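Local coordinates for protein beta sliding clamp (Borrelia burgdorferi, PDB 6DJ8) that probably encircles DNA as a head-to-tail, ring-shaped homodimer, tethering DNA polymerases and other proteins to it and making replication processive, at residues A168-L173 against G200-I205; V183-D188 against F218-K223. All coordinates share one frame; numbering follows the deposited sequence.

Contact 1: residues A168-L173 against G200-I205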
# COMPACT_ATOMS: atom_id res chain seq x y z
N ALA A 168 18.55 13.09 8.76
CA ALA A 168 17.17 13.56 8.75
C ALA A 168 16.29 12.80 9.74
O ALA A 168 15.50 13.41 10.48
CB ALA A 168 16.59 13.47 7.34
N PHE A 169 16.40 11.47 9.78
CA PHE A 169 15.47 10.68 10.58
C PHE A 169 15.56 10.98 12.07
O PHE A 169 14.59 10.74 12.80
CB PHE A 169 15.69 9.18 10.33
CG PHE A 169 16.91 8.61 11.02
CD1 PHE A 169 18.15 8.61 10.39
CD2 PHE A 169 16.82 8.07 12.31
CE1 PHE A 169 19.30 8.08 11.04
CE2 PHE A 169 17.92 7.52 12.95
CZ PHE A 169 19.18 7.54 12.31
N SER A 170 16.70 11.49 12.56
CA SER A 170 16.85 11.75 13.98
C SER A 170 16.20 13.04 14.46
O SER A 170 16.03 13.22 15.68
CB SER A 170 18.33 11.82 14.36
OG SER A 170 18.91 10.55 14.42
N ALA A 171 15.90 13.98 13.57
CA ALA A 171 15.34 15.24 14.04
C ALA A 171 13.97 14.98 14.64
O ALA A 171 13.28 14.03 14.29
CB ALA A 171 15.24 16.26 12.89
N HIS A 172 13.59 15.83 15.60
CA HIS A 172 12.24 15.72 16.13
C HIS A 172 11.22 15.90 15.01
O HIS A 172 11.42 16.70 14.08
CB HIS A 172 12.02 16.75 17.24
CG HIS A 172 10.91 16.40 18.16
ND1 HIS A 172 9.58 16.47 17.78
CD2 HIS A 172 10.91 15.90 19.41
CE1 HIS A 172 8.82 16.06 18.78
NE2 HIS A 172 9.61 15.70 19.78
N LEU A 173 10.15 15.11 15.06
CA LEU A 173 9.16 15.07 14.00
C LEU A 173 8.10 16.17 14.10
O LEU A 173 7.35 16.38 13.15
CB LEU A 173 8.50 13.69 13.99
CG LEU A 173 9.44 12.58 13.50
CD1 LEU A 173 8.78 11.22 13.63
CD2 LEU A 173 9.80 12.83 12.06
N GLY A 200 15.84 14.55 21.27
CA GLY A 200 15.96 14.46 22.70
C GLY A 200 16.26 13.07 23.22
O GLY A 200 16.71 12.93 24.36
N HIS A 201 16.00 12.04 22.43
CA HIS A 201 16.23 10.67 22.87
C HIS A 201 17.22 9.91 22.02
O HIS A 201 17.93 9.03 22.55
CB HIS A 201 14.88 9.94 22.90
CG HIS A 201 13.92 10.56 23.86
ND1 HIS A 201 13.16 11.66 23.54
CD2 HIS A 201 13.61 10.25 25.14
CE1 HIS A 201 12.43 12.01 24.59
NE2 HIS A 201 12.67 11.16 25.57
N ARG A 202 17.31 10.22 20.74
CA ARG A 202 18.28 9.65 19.83
C ARG A 202 18.86 10.79 19.01
O ARG A 202 18.20 11.82 18.82
CB ARG A 202 17.65 8.55 18.95
CG ARG A 202 16.25 8.86 18.37
CD ARG A 202 16.33 9.56 17.03
NE ARG A 202 15.00 9.69 16.40
CZ ARG A 202 14.42 8.73 15.69
NH1 ARG A 202 15.06 7.56 15.53
NH2 ARG A 202 13.21 8.91 15.14
N MET A 203 20.10 10.61 18.55
CA MET A 203 20.83 11.71 17.95
C MET A 203 21.81 11.19 16.91
O MET A 203 22.51 10.20 17.16
CB MET A 203 21.60 12.52 19.02
CG MET A 203 22.66 13.45 18.43
SD MET A 203 23.62 14.36 19.70
CE MET A 203 22.35 15.36 20.42
N SER A 204 21.88 11.87 15.78
CA SER A 204 22.88 11.62 14.74
C SER A 204 23.89 12.78 14.68
O SER A 204 23.52 13.95 14.82
CB SER A 204 22.20 11.41 13.39
OG SER A 204 21.58 10.12 13.32
N ILE A 205 25.16 12.43 14.49
CA ILE A 205 26.25 13.38 14.32
C ILE A 205 27.06 12.96 13.10
O ILE A 205 27.64 11.87 13.08
CB ILE A 205 27.17 13.42 15.56
CG1 ILE A 205 26.37 13.85 16.78
CG2 ILE A 205 28.34 14.37 15.32
CD1 ILE A 205 26.90 13.32 18.05
O HOH W 1 12.67 11.67 15.85
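The turn at Ser170, after helix 157-167, comes nearest to the strand at Met203, with CA atoms 5.6 Å apart, while Met203 turns its side chain away and Arg202 and Ser204, on either side of it, point toward the turn. Ser170 OG donates to Ser204 OG at 2.9 Å and also lies over one face of its neighbour Phe169, offset toward the rim. Phe169 CZ approaches Ser204 OG to 3.7 Å. Arg202 bends at chi2 (90°), which carries its guanidinium beside the turn; Arg202 NH1 meets the edge of the Phe169 ring, 3.7 Å from CD2, with the two planes 86° apart. Phe169 O sits above one guanidinium face, 3.3 Å from Arg202 NH2, at an angle too poor for a hydrogen bond. Instead NH2 donates to a water (2.9 Å) that in turn donates to Ala171 O, and it forms a salt bridge with Glu353 of helix 348-355. Ser204 OG is likewise shared, bonding His385 ND1 and Arg166 O. The chemistry therefore implies a buried polar junction: bonded hydroxyls, water and an arginine whose charge is paired with Glu353 hold the turn against strand 202-205 and, through Arg202 and Ser204, link it to the C-terminal domain.

Contact 2: residues V183-D188 against F218-K223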
# COMPACT_ATOMS: atom_id res chain seq x y z
N VAL A 183 17.87 20.66 11.66
CA VAL A 183 19.19 20.08 11.52
C VAL A 183 20.18 21.18 11.86
O VAL A 183 20.08 22.29 11.34
CB VAL A 183 19.41 19.56 10.09
CG1 VAL A 183 20.83 19.06 9.93
CG2 VAL A 183 18.39 18.46 9.76
N TYR A 184 21.11 20.90 12.78
CA TYR A 184 22.05 21.90 13.27
C TYR A 184 23.36 21.82 12.47
O TYR A 184 23.99 20.76 12.40
CB TYR A 184 22.31 21.70 14.77
CG TYR A 184 23.27 22.69 15.39
CD1 TYR A 184 23.13 24.06 15.18
CD2 TYR A 184 24.29 22.26 16.25
CE1 TYR A 184 24.01 24.98 15.77
CE2 TYR A 184 25.17 23.16 16.84
CZ TYR A 184 25.03 24.52 16.59
OH TYR A 184 25.88 25.43 17.17
N PHE A 185 23.74 22.94 11.87
CA PHE A 185 25.01 23.06 11.17
C PHE A 185 26.03 23.77 12.05
O PHE A 185 25.80 24.90 12.49
CB PHE A 185 24.84 23.85 9.87
CG PHE A 185 24.14 23.08 8.80
CD1 PHE A 185 22.77 22.85 8.88
CD2 PHE A 185 24.85 22.55 7.73
CE1 PHE A 185 22.12 22.13 7.87
CE2 PHE A 185 24.20 21.82 6.75
CZ PHE A 185 22.84 21.62 6.82
N SER A 186 27.18 23.13 12.26
CA SER A 186 28.24 23.71 13.08
C SER A 186 29.58 23.30 12.49
O SER A 186 29.65 22.69 11.41
CB SER A 186 28.08 23.28 14.54
OG SER A 186 28.62 24.24 15.42
N LYS A 187 30.65 23.60 13.23
CA LYS A 187 32.04 23.35 12.87
C LYS A 187 32.73 22.69 14.06
O LYS A 187 32.54 23.13 15.19
CB LYS A 187 32.77 24.68 12.57
CG LYS A 187 33.39 24.78 11.21
CD LYS A 187 33.63 26.25 10.86
CE LYS A 187 34.48 26.95 11.89
NZ LYS A 187 34.84 28.33 11.45
N ASP A 188 33.54 21.66 13.81
CA ASP A 188 34.25 21.00 14.91
C ASP A 188 35.52 21.79 15.23
O ASP A 188 35.76 22.86 14.68
CB ASP A 188 34.55 19.53 14.59
CG ASP A 188 35.58 19.34 13.48
OD1 ASP A 188 36.11 20.32 12.92
OD2 ASP A 188 35.91 18.17 13.21
N PHE A 218 23.76 27.41 12.37
CA PHE A 218 22.50 27.51 11.65
C PHE A 218 21.64 26.29 11.94
O PHE A 218 22.14 25.17 12.01
CB PHE A 218 22.71 27.62 10.13
CG PHE A 218 23.74 28.65 9.73
CD1 PHE A 218 23.45 30.00 9.83
CD2 PHE A 218 24.98 28.27 9.25
CE1 PHE A 218 24.39 30.97 9.47
CE2 PHE A 218 25.93 29.23 8.90
CZ PHE A 218 25.64 30.58 9.00
N ILE A 219 20.33 26.53 12.08
CA ILE A 219 19.35 25.49 12.34
C ILE A 219 18.35 25.51 11.19
O ILE A 219 17.64 26.51 11.00
CB ILE A 219 18.62 25.69 13.68
CG1 ILE A 219 19.63 25.80 14.83
CG2 ILE A 219 17.62 24.56 13.93
CD1 ILE A 219 19.04 26.41 16.05
N VAL A 220 18.29 24.41 10.45
CA VAL A 220 17.47 24.28 9.25
C VAL A 220 16.36 23.27 9.52
O VAL A 220 16.65 22.13 9.90
CB VAL A 220 18.31 23.83 8.04
CG1 VAL A 220 17.42 23.76 6.79
CG2 VAL A 220 19.49 24.77 7.83
N PRO A 221 15.10 23.63 9.32
CA PRO A 221 14.02 22.66 9.53
C PRO A 221 14.26 21.41 8.70
O PRO A 221 14.71 21.48 7.56
CB PRO A 221 12.75 23.41 9.09
CG PRO A 221 13.11 24.87 9.26
CD PRO A 221 14.56 24.92 8.84
N VAL A 222 14.00 20.26 9.31
CA VAL A 222 14.35 19.01 8.66
C VAL A 222 13.54 18.79 7.38
O VAL A 222 14.00 18.07 6.48
CB VAL A 222 14.21 17.83 9.63
CG1 VAL A 222 12.71 17.55 9.99
CG2 VAL A 222 14.87 16.59 9.03
N LYS A 223 12.35 19.38 7.25
CA LYS A 223 11.49 19.02 6.11
C LYS A 223 12.22 19.19 4.78
O LYS A 223 12.14 18.32 3.91
CB LYS A 223 10.20 19.82 6.12
CG LYS A 223 9.28 19.53 4.92
CD LYS A 223 8.00 20.33 4.99
CE LYS A 223 7.04 19.98 3.82
NZ LYS A 223 5.83 20.84 3.87
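Phe185 holds CG anti to its carbonyl carbon (chi1 -73°), a torsion that lays the ring along the neighbouring strand and brings its CE1 within 3.7 Å of Val220 CG2. On the other face of the sheet Tyr184 extends CG anti to the backbone N (chi1 -180°), and from there its CD1 lies 3.9 Å from Ile219 CG1. The alternation follows from the antiparallel register of these two central-domain strands: Tyr184 and Ile219 form the non-hydrogen-bonded pair, with CA atoms 4.6 Å apart, between the hydrogen-bonded pairs Val183 with Val220 and Phe185 with Phe218. Val183 N donates to Val220 O at 2.6 Å, and Val220 N returns the bond to Val183 O. In the second pair Phe185 N donates to Phe218 O. Phe218 N reaches the in-plane lone pair of Phe185 O at a longer 3.2 Å. Every N-H...O angle is at least 165°. Phe218 O also receives a CA-H contact from Tyr184 and lies at the edge of the Phe185 ring, in its plane. Just past the strand, Val222 brings its CG2 to 4.1 Å from Val183 CG2, the two side chains crossing at about a right angle. Phe242 stacks on Phe218 and meets Phe185 edge-to-face, and Phe225 touches Val183 and Val220. On the opposite face Tyr265 stacks on Tyr184, whose hydroxyl bonds Asn217 OD1. Four straight backbone bonds thus fix the register, while the face bearing Val183, Phe185, Phe218 and Val220 supplies an apolar and aromatic surface: the chemistry implies that strand 218-221 is held by main-chain pairing, to which Ile219 adds a backbone bond with Ile261, and by packing against helix 223-231 and Phe242 of strand 237-242.

Overall arrangement
Contacts 1 and 2 lie in the central domain with centres 12 Å apart, and their segments alternate along the chain. Strands 218-221, 182-187, 192-198 and 202-211 are consecutive in one antiparallel sheet, so contact 2 pairs strands 218-221 and 182-187 while contact 1 involves the strand adjoining the C-terminal-domain strand 383-387. The turn 168-173 joins them directly: Ala168 O lies 3.5 Å from Val222 CG2, and Ala171 CB 3.8 Å from Val222 CB. The bound peptide adjoins contact 1, hydrogen-bonding the backbone of Gly200 and packing on His201 and Met203; this position between central and C-terminal domains is consistent with the partner-protein pocket of the family.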